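Long-range contacts in 2''-aminoglycoside nucleotidyltransferase (Klebsiella pneumoniae, PDB 4WQK), which adenylates the 2''-hydroxyl group of kanamycin, gentamicin, tobramycin and related aminoglycosides with the help of magnesium, making the bacterium resistant to them: residues D18-P23 / L58-E63; P23-G28 / R122-E127; I46-P51 / E84-E89. One frame throughout, in Å; residues are numbered along the deposited sequence.

Contact 1. Residues D18-P23 / L58-E63; sequences DERNLP and LEAIVE
R20 lies alongside I61, the two side chains running opposite ways, and on this overlap rests a small hydrophobic seam in which even an arginine takes part through its carbon chain. R20 runs extended from CG to NE, with CG anti to its carbonyl carbon (chi1 -67°). The far end of that rod passes along the isoleucine, NE lying 3.7 Å from I61 CG1. Beyond it the guanidinium reaches the preceding residue of helix 55-64, where R20 NH2 is 3.6 Å from A60 CB, an oblique approach, neither face nor edge.

L22 works deeper. Its chi1 of 176° carries CG, and chi2 of 72° turns the CD2 branch, toward helix 55-64; there L22 CD2 meets I61 CD1 at 3.9 Å. The same methyl stands 4.1 Å from L58 N, so it touches the helix backbone as well. I61 CD1 touches both L22 CD2 and R20 CD, met from directions roughly at right angles.

A Schellman motif ends helix 5-19, with N21, at positive phi, between R20 and L22. R54 takes up the carbonyls of R20 and N21. I61 also packs on A16 and A17 of helix 5-19, while L58 turns to F50 of strand 46-51 and F77 of strand 76-81.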
# COMPACT_ATOMS: atom_id res chain seq x y z
N ASP A 18 6.54 9.17 -12.31
CA ASP A 18 7.91 9.66 -12.34
C ASP A 18 8.03 10.91 -13.25
O ASP A 18 8.75 11.85 -12.94
CB ASP A 18 8.87 8.58 -12.85
CG ASP A 18 9.20 7.48 -11.78
OD1 ASP A 18 8.72 7.56 -10.62
OD2 ASP A 18 10.04 6.58 -12.15
N GLU A 19 7.37 10.87 -14.42
CA GLU A 19 7.46 11.97 -15.40
C GLU A 19 6.91 13.26 -14.77
O GLU A 19 7.41 14.37 -15.06
CB GLU A 19 6.73 11.61 -16.68
CG GLU A 19 6.76 12.71 -17.74
CD GLU A 19 6.39 12.19 -19.13
OE1 GLU A 19 5.78 11.10 -19.23
OE2 GLU A 19 6.69 12.89 -20.12
N ARG A 20 5.91 13.10 -13.91
CA ARG A 20 5.26 14.21 -13.22
C ARG A 20 5.94 14.55 -11.87
O ARG A 20 5.41 15.40 -11.10
CB ARG A 20 3.78 13.87 -12.96
CG ARG A 20 2.93 13.78 -14.24
CD ARG A 20 1.54 13.19 -13.92
NE ARG A 20 0.62 13.20 -15.06
CZ ARG A 20 -0.31 14.12 -15.30
NH1 ARG A 20 -0.46 15.16 -14.48
NH2 ARG A 20 -1.09 14.01 -16.37
N ASN A 21 7.08 13.91 -11.57
CA ASN A 21 7.72 14.09 -10.26
C ASN A 21 6.76 13.85 -9.10
O ASN A 21 6.81 14.58 -8.07
CB ASN A 21 8.32 15.50 -10.21
CG ASN A 21 9.18 15.78 -11.40
OD1 ASN A 21 8.97 16.76 -12.13
ND2 ASN A 21 10.15 14.90 -11.64
N LEU A 22 5.91 12.83 -9.25
CA LEU A 22 4.85 12.49 -8.30
C LEU A 22 5.25 11.19 -7.62
O LEU A 22 5.27 10.14 -8.28
CB LEU A 22 3.52 12.32 -9.01
CG LEU A 22 2.41 11.86 -8.09
CD1 LEU A 22 2.02 13.02 -7.17
CD2 LEU A 22 1.23 11.40 -8.96
N PRO A 23 5.68 11.24 -6.36
CA PRO A 23 6.00 9.96 -5.70
C PRO A 23 4.71 9.18 -5.40
O PRO A 23 3.69 9.76 -5.04
CB PRO A 23 6.71 10.39 -4.41
CG PRO A 23 6.03 11.73 -4.07
CD PRO A 23 5.79 12.40 -5.45
N LEU A 58 -2.75 12.17 -9.69
CA LEU A 58 -2.98 10.72 -9.80
C LEU A 58 -4.24 10.45 -10.63
O LEU A 58 -4.22 9.55 -11.49
CB LEU A 58 -3.08 10.08 -8.42
CG LEU A 58 -3.38 8.58 -8.45
CD1 LEU A 58 -2.32 7.82 -9.22
CD2 LEU A 58 -3.49 8.04 -7.00
N GLU A 59 -5.29 11.23 -10.44
CA GLU A 59 -6.50 11.02 -11.23
C GLU A 59 -6.18 11.25 -12.72
O GLU A 59 -6.70 10.56 -13.59
CB GLU A 59 -7.65 11.92 -10.77
CG GLU A 59 -8.21 11.55 -9.38
CD GLU A 59 -9.53 12.26 -9.06
OE1 GLU A 59 -10.19 12.81 -9.98
OE2 GLU A 59 -9.95 12.25 -7.89
N ALA A 60 -5.31 12.21 -13.01
CA ALA A 60 -4.96 12.47 -14.41
C ALA A 60 -4.20 11.28 -15.01
O ALA A 60 -4.40 10.96 -16.19
CB ALA A 60 -4.13 13.77 -14.53
N ILE A 61 -3.34 10.64 -14.22
CA ILE A 61 -2.64 9.45 -14.69
C ILE A 61 -3.66 8.35 -15.02
O ILE A 61 -3.61 7.74 -16.10
CB ILE A 61 -1.63 8.97 -13.66
CG1 ILE A 61 -0.45 9.96 -13.60
CG2 ILE A 61 -1.18 7.53 -13.95
CD1 ILE A 61 0.46 9.71 -12.40
N VAL A 62 -4.61 8.15 -14.11
CA VAL A 62 -5.64 7.13 -14.31
C VAL A 62 -6.40 7.39 -15.61
O VAL A 62 -6.60 6.48 -16.42
CB VAL A 62 -6.62 7.10 -13.12
CG1 VAL A 62 -7.88 6.26 -13.43
CG2 VAL A 62 -5.91 6.58 -11.85
N GLU A 63 -6.83 8.62 -15.80
CA GLU A 63 -7.60 8.97 -17.00
C GLU A 63 -6.76 8.80 -18.27
O GLU A 63 -7.28 8.39 -19.30
CB GLU A 63 -8.12 10.40 -16.89
CG GLU A 63 -9.18 10.54 -15.78
CD GLU A 63 -9.49 11.97 -15.41
OE1 GLU A 63 -9.38 12.86 -16.28
OE2 GLU A 63 -9.85 12.22 -14.23

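Contact 2. Residues P23-G28 / R122-E127; sequences PLWIGG and RCNSWE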
# COMPACT_ATOMS: atom_id res chain seq x y z
N PRO A 23 5.68 11.24 -6.36
CA PRO A 23 6.00 9.96 -5.70
C PRO A 23 4.71 9.18 -5.40
O PRO A 23 3.69 9.76 -5.04
CB PRO A 23 6.71 10.39 -4.41
CG PRO A 23 6.03 11.73 -4.07
CD PRO A 23 5.79 12.40 -5.45
N LEU A 24 4.75 7.85 -5.56
CA LEU A 24 3.63 6.98 -5.21
C LEU A 24 4.24 5.77 -4.54
O LEU A 24 5.29 5.29 -4.97
CB LEU A 24 2.83 6.53 -6.44
CG LEU A 24 2.13 7.62 -7.27
CD1 LEU A 24 1.58 6.95 -8.53
CD2 LEU A 24 1.00 8.27 -6.45
N TRP A 25 3.55 5.27 -3.51
CA TRP A 25 4.03 4.09 -2.79
C TRP A 25 3.10 2.92 -3.06
O TRP A 25 1.88 3.04 -2.90
CB TRP A 25 4.08 4.35 -1.28
CG TRP A 25 5.19 5.30 -0.91
CD1 TRP A 25 6.42 4.97 -0.41
CD2 TRP A 25 5.15 6.74 -0.99
NE1 TRP A 25 7.18 6.12 -0.23
CE2 TRP A 25 6.43 7.21 -0.59
CE3 TRP A 25 4.17 7.66 -1.39
CZ2 TRP A 25 6.75 8.58 -0.53
CZ3 TRP A 25 4.50 9.03 -1.35
CH2 TRP A 25 5.78 9.45 -0.93
N ILE A 26 3.68 1.81 -3.48
CA ILE A 26 2.88 0.57 -3.50
C ILE A 26 2.56 0.17 -2.09
O ILE A 26 3.43 0.20 -1.21
CB ILE A 26 3.66 -0.56 -4.22
CG1 ILE A 26 4.17 -0.08 -5.59
CG2 ILE A 26 2.84 -1.87 -4.30
CD1 ILE A 26 3.09 0.29 -6.48
N GLY A 27 1.30 -0.25 -1.87
CA GLY A 27 0.81 -0.68 -0.57
C GLY A 27 0.33 -2.12 -0.57
O GLY A 27 0.39 -2.79 -1.60
N GLY A 28 -0.12 -2.60 0.59
CA GLY A 28 -0.82 -3.86 0.65
C GLY A 28 -0.00 -5.04 0.11
O GLY A 28 1.21 -5.09 0.28
N ARG A 122 9.07 2.62 -4.87
CA ARG A 122 8.69 3.01 -3.52
C ARG A 122 7.56 2.12 -3.01
O ARG A 122 6.60 1.84 -3.72
CB ARG A 122 8.28 4.48 -3.48
CG ARG A 122 9.43 5.48 -3.74
CD ARG A 122 8.98 6.89 -3.44
NE ARG A 122 10.07 7.89 -3.54
CZ ARG A 122 10.26 8.67 -4.60
NH1 ARG A 122 9.44 8.62 -5.65
NH2 ARG A 122 11.25 9.57 -4.58
N CYS A 123 7.64 1.79 -1.73
CA CYS A 123 6.57 1.03 -1.12
C CYS A 123 6.46 1.38 0.34
O CYS A 123 7.42 1.79 0.98
CB CYS A 123 6.80 -0.47 -1.33
SG CYS A 123 8.52 -1.02 -1.12
N ASN A 124 5.24 1.22 0.85
CA ASN A 124 5.02 1.53 2.25
C ASN A 124 5.90 0.62 3.12
O ASN A 124 6.26 -0.50 2.72
CB ASN A 124 3.54 1.37 2.61
CG ASN A 124 2.71 2.43 1.96
OD1 ASN A 124 1.77 2.15 1.21
ND2 ASN A 124 3.06 3.69 2.22
N SER A 125 6.21 1.08 4.32
CA SER A 125 7.07 0.34 5.23
C SER A 125 6.40 -0.95 5.74
O SER A 125 5.18 -1.09 5.72
CB SER A 125 7.42 1.22 6.41
OG SER A 125 6.23 1.44 7.18
N TRP A 126 7.23 -1.90 6.17
CA TRP A 126 6.68 -3.09 6.81
C TRP A 126 5.78 -2.71 7.97
O TRP A 126 4.72 -3.34 8.14
CB TRP A 126 7.78 -4.03 7.32
CG TRP A 126 8.55 -4.78 6.28
CD1 TRP A 126 9.90 -4.72 6.06
CD2 TRP A 126 8.04 -5.78 5.39
NE1 TRP A 126 10.24 -5.60 5.06
CE2 TRP A 126 9.11 -6.26 4.64
CE3 TRP A 126 6.77 -6.30 5.15
CZ2 TRP A 126 8.95 -7.26 3.66
CZ3 TRP A 126 6.61 -7.28 4.19
CH2 TRP A 126 7.69 -7.72 3.43
N GLU A 127 6.17 -1.72 8.77
CA GLU A 127 5.33 -1.37 9.93
C GLU A 127 3.95 -0.87 9.47
O GLU A 127 2.94 -1.22 10.10
CB GLU A 127 6.05 -0.30 10.77
CG GLU A 127 7.28 -0.82 11.47
CD GLU A 127 8.58 -0.81 10.59
OE1 GLU A 127 8.60 -0.61 9.33
OE2 GLU A 127 9.65 -1.01 11.20
O HOH W 1 7.43 6.92 -6.58
O HOH W 2 5.89 2.90 -6.19
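I26 is held through both its backbone polar groups by a strand-like run of the C-terminal domain, a single beta bridge to C123 at the edge of the nucleotidyltransferase fold. I26 N gives a hydrogen bond to R122 O at 2.9 Å, and I26 O receives N124 N at 2.9 Å. The bridge joins the domains between which kanamycin binds.

Around it the side chains interlock. R122 lies across one face of the W25 indole: its CB is 3.9 Å from the centre of the five-membered ring, a CH-pi contact, and its CD continues over the same face toward the rim. Because the arginine is extended from CG to NE, its guanidinium arrives at P23, whose CB sits over the flat group, 3.5 Å from R122 NH1. N124 comes up beside the tryptophan at its root, N124 ND2 lying 3.7 Å from W25 CB, with amide and ring planes only 19° apart.

The second shell fixes these groups. W25 NE1 is bonded to P109 O and R122 NE to E110 O. The N124 amide is gripped at both ends, OD1 by T49 OG1 and ND2 by S107 O, which settles its flip. S125 next to it is the N-cap of helix 126-139, its OG meeting A128 N. Two waters bridge the segments: one, in the guanidinium plane, accepts from R122 NH1 and L24 N, and the other joins the two backbones, donating to L24 O at 2.7 Å and to R122 O at 2.8 Å.

Contact 3. Residues I46-P51 / E84-E89; sequences IDLTFP and ELLDCE. With MG (magnesium ion), chain B; GOL (glycerol), chain L.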
# COMPACT_ATOMS: atom_id res chain seq x y z
N ILE A 46 -4.38 -3.50 -6.95
CA ILE A 46 -3.12 -2.82 -6.70
C ILE A 46 -3.42 -1.70 -5.70
O ILE A 46 -4.23 -0.84 -5.99
CB ILE A 46 -2.52 -2.21 -7.96
CG1 ILE A 46 -2.23 -3.31 -8.99
CG2 ILE A 46 -1.23 -1.48 -7.68
CD1 ILE A 46 -2.24 -2.77 -10.40
N ASP A 47 -2.74 -1.71 -4.55
CA ASP A 47 -2.92 -0.64 -3.56
C ASP A 47 -1.85 0.42 -3.73
O ASP A 47 -0.66 0.10 -3.85
CB ASP A 47 -2.88 -1.21 -2.15
CG ASP A 47 -4.01 -2.23 -1.92
OD1 ASP A 47 -5.13 -1.84 -1.56
OD2 ASP A 47 -3.81 -3.42 -2.15
N LEU A 48 -2.28 1.68 -3.73
CA LEU A 48 -1.34 2.79 -3.88
C LEU A 48 -1.57 3.79 -2.79
O LEU A 48 -2.71 4.08 -2.41
CB LEU A 48 -1.53 3.53 -5.21
CG LEU A 48 -1.34 2.70 -6.48
CD1 LEU A 48 -1.79 3.47 -7.72
CD2 LEU A 48 0.15 2.29 -6.62
N THR A 49 -0.46 4.37 -2.32
CA THR A 49 -0.51 5.48 -1.39
C THR A 49 0.02 6.71 -2.15
O THR A 49 1.08 6.65 -2.76
CB THR A 49 0.33 5.20 -0.15
OG1 THR A 49 -0.19 4.04 0.53
CG2 THR A 49 0.25 6.38 0.81
N PHE A 50 -0.71 7.82 -2.09
CA PHE A 50 -0.38 8.99 -2.93
C PHE A 50 -0.37 10.28 -2.08
O PHE A 50 -1.10 10.36 -1.08
CB PHE A 50 -1.39 9.16 -4.08
CG PHE A 50 -2.81 9.43 -3.62
CD1 PHE A 50 -3.71 8.38 -3.30
CD2 PHE A 50 -3.27 10.74 -3.46
CE1 PHE A 50 -5.01 8.61 -2.85
CE2 PHE A 50 -4.56 10.97 -3.01
CZ PHE A 50 -5.44 9.93 -2.72
N PRO A 51 0.39 11.29 -2.51
CA PRO A 51 0.33 12.58 -1.80
C PRO A 51 -1.06 13.19 -1.87
O PRO A 51 -1.58 13.50 -2.95
CB PRO A 51 1.36 13.44 -2.56
CG PRO A 51 2.31 12.43 -3.12
CD PRO A 51 1.44 11.26 -3.55
N GLU A 84 -8.60 -4.06 -14.19
CA GLU A 84 -7.87 -3.97 -12.93
C GLU A 84 -8.33 -2.84 -12.02
O GLU A 84 -8.76 -1.79 -12.46
CB GLU A 84 -6.35 -3.83 -13.19
CG GLU A 84 -5.73 -4.96 -14.02
CD GLU A 84 -5.86 -6.33 -13.37
OE1 GLU A 84 -6.00 -6.42 -12.13
OE2 GLU A 84 -5.83 -7.33 -14.11
N LEU A 85 -8.24 -3.12 -10.73
CA LEU A 85 -8.66 -2.19 -9.69
C LEU A 85 -7.46 -1.60 -8.97
O LEU A 85 -6.50 -2.30 -8.65
CB LEU A 85 -9.57 -2.90 -8.67
CG LEU A 85 -11.09 -2.72 -8.74
CD1 LEU A 85 -11.58 -2.11 -10.06
CD2 LEU A 85 -11.78 -4.04 -8.47
N LEU A 86 -7.53 -0.30 -8.74
CA LEU A 86 -6.57 0.44 -7.93
C LEU A 86 -7.23 0.91 -6.64
O LEU A 86 -8.25 1.63 -6.68
CB LEU A 86 -6.06 1.67 -8.67
CG LEU A 86 -5.47 1.54 -10.05
CD1 LEU A 86 -4.90 2.89 -10.44
CD2 LEU A 86 -4.42 0.45 -10.01
N ASP A 87 -6.63 0.58 -5.52
CA ASP A 87 -7.18 0.95 -4.19
C ASP A 87 -6.26 2.02 -3.63
O ASP A 87 -5.14 1.70 -3.21
CB ASP A 87 -7.24 -0.30 -3.31
CG ASP A 87 -7.80 -0.04 -1.92
OD1 ASP A 87 -8.04 1.12 -1.55
OD2 ASP A 87 -7.98 -1.04 -1.18
N CYS A 88 -6.70 3.27 -3.66
CA CYS A 88 -5.81 4.39 -3.49
C CYS A 88 -6.07 5.14 -2.18
O CYS A 88 -7.22 5.49 -1.91
CB CYS A 88 -5.99 5.36 -4.65
SG CYS A 88 -5.57 4.65 -6.24
N GLU A 89 -5.04 5.37 -1.36
CA GLU A 89 -5.23 6.14 -0.15
C GLU A 89 -4.20 7.27 -0.02
O GLU A 89 -3.04 7.12 -0.42
CB GLU A 89 -5.18 5.24 1.09
CG GLU A 89 -3.88 4.54 1.35
CD GLU A 89 -3.88 3.84 2.73
OE1 GLU A 89 -4.50 4.36 3.66
OE2 GLU A 89 -3.29 2.76 2.86
MG MG B . -5.26 -4.84 -2.29
C1 GOL L . -7.45 -0.76 3.30
O1 GOL L . -8.29 0.22 3.86
C2 GOL L . -6.40 -0.01 2.49
O2 GOL L . -5.34 0.48 3.30
C3 GOL L . -5.88 -0.92 1.40
O3 GOL L . -5.62 -0.11 0.28
O HOH W 3 -2.12 1.86 0.23
O HOH W 4 -3.96 -5.68 -0.43
O HOH W 5 -5.71 -4.49 -0.57
O HOH W 6 -6.44 -6.44 -2.15
O HOH W 7 -3.50 -5.91 -3.34
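L86 fits against I46 as one bump beside another: the two side chains point the same way, and L86 CD2 is received by both I46 CB and I46 CD1, at 3.9 Å from the former. One step along, L48 rests CD1 in the shallow notch where L86 CD1 and C88 SG meet, 4.2 Å from each. F50 closes the row differently. Its ring carbon CG lies between the backbone N and the carbonyl carbon (chi1 63°), which turns the ring toward the partner strand, edge first, with F50 CE1 3.8 Å from C88 CB. Helices 5-19 and 55-64 cover this apolar face, L9 and I10 lying on I46, V62 on L86 and L58 on C88.

Such parallel strands, crossing at -29° and joined by regular backbone hydrogen bonds from I46 to F50, form the heart of the nucleotidyltransferase fold, whose other face carries the metal-binding aspartates. There D47 and D87 stand side by side. D47 OD1 and D87 OD2 are only 3.0 Å apart because both bind one magnesium ion, to which D45 is also bound. D47 OD2 holds a second magnesium at 2.0 Å, completed by D45 and four waters.

Further along, T49 and E89 cross, and a water donates to both T49 OG1 and E89 OE2; the threonine hydroxyl is also bonded to N124 OD1. A glycerol, probably from the crystallisation liquor, lies beside the carboxylates, its O3 bonded to D47 OD1 at 2.6 Å.

Contact 3 forms the centre of the arrangement, and the other two adjoin it. Contact 2 lies about 10 Å away between centres; its strand 25-27 is the antiparallel neighbour of strand 46-51 in the same sheet. Contact 1 is centred about 12 Å from contact 3 and about 16 Å from contact 2, with which it shares P23. It lies on the face covered by helices 5-19 and 55-64. Along the chain contact 3 is nested within the loop closed by contact 2, whereas contact 1 alternates with both. Contacts 1 and 3 belong to the N-terminal domain; contact 2 joins the metal-binding sheet directly to the C-terminal domain, and kanamycin binds in the cleft between the two.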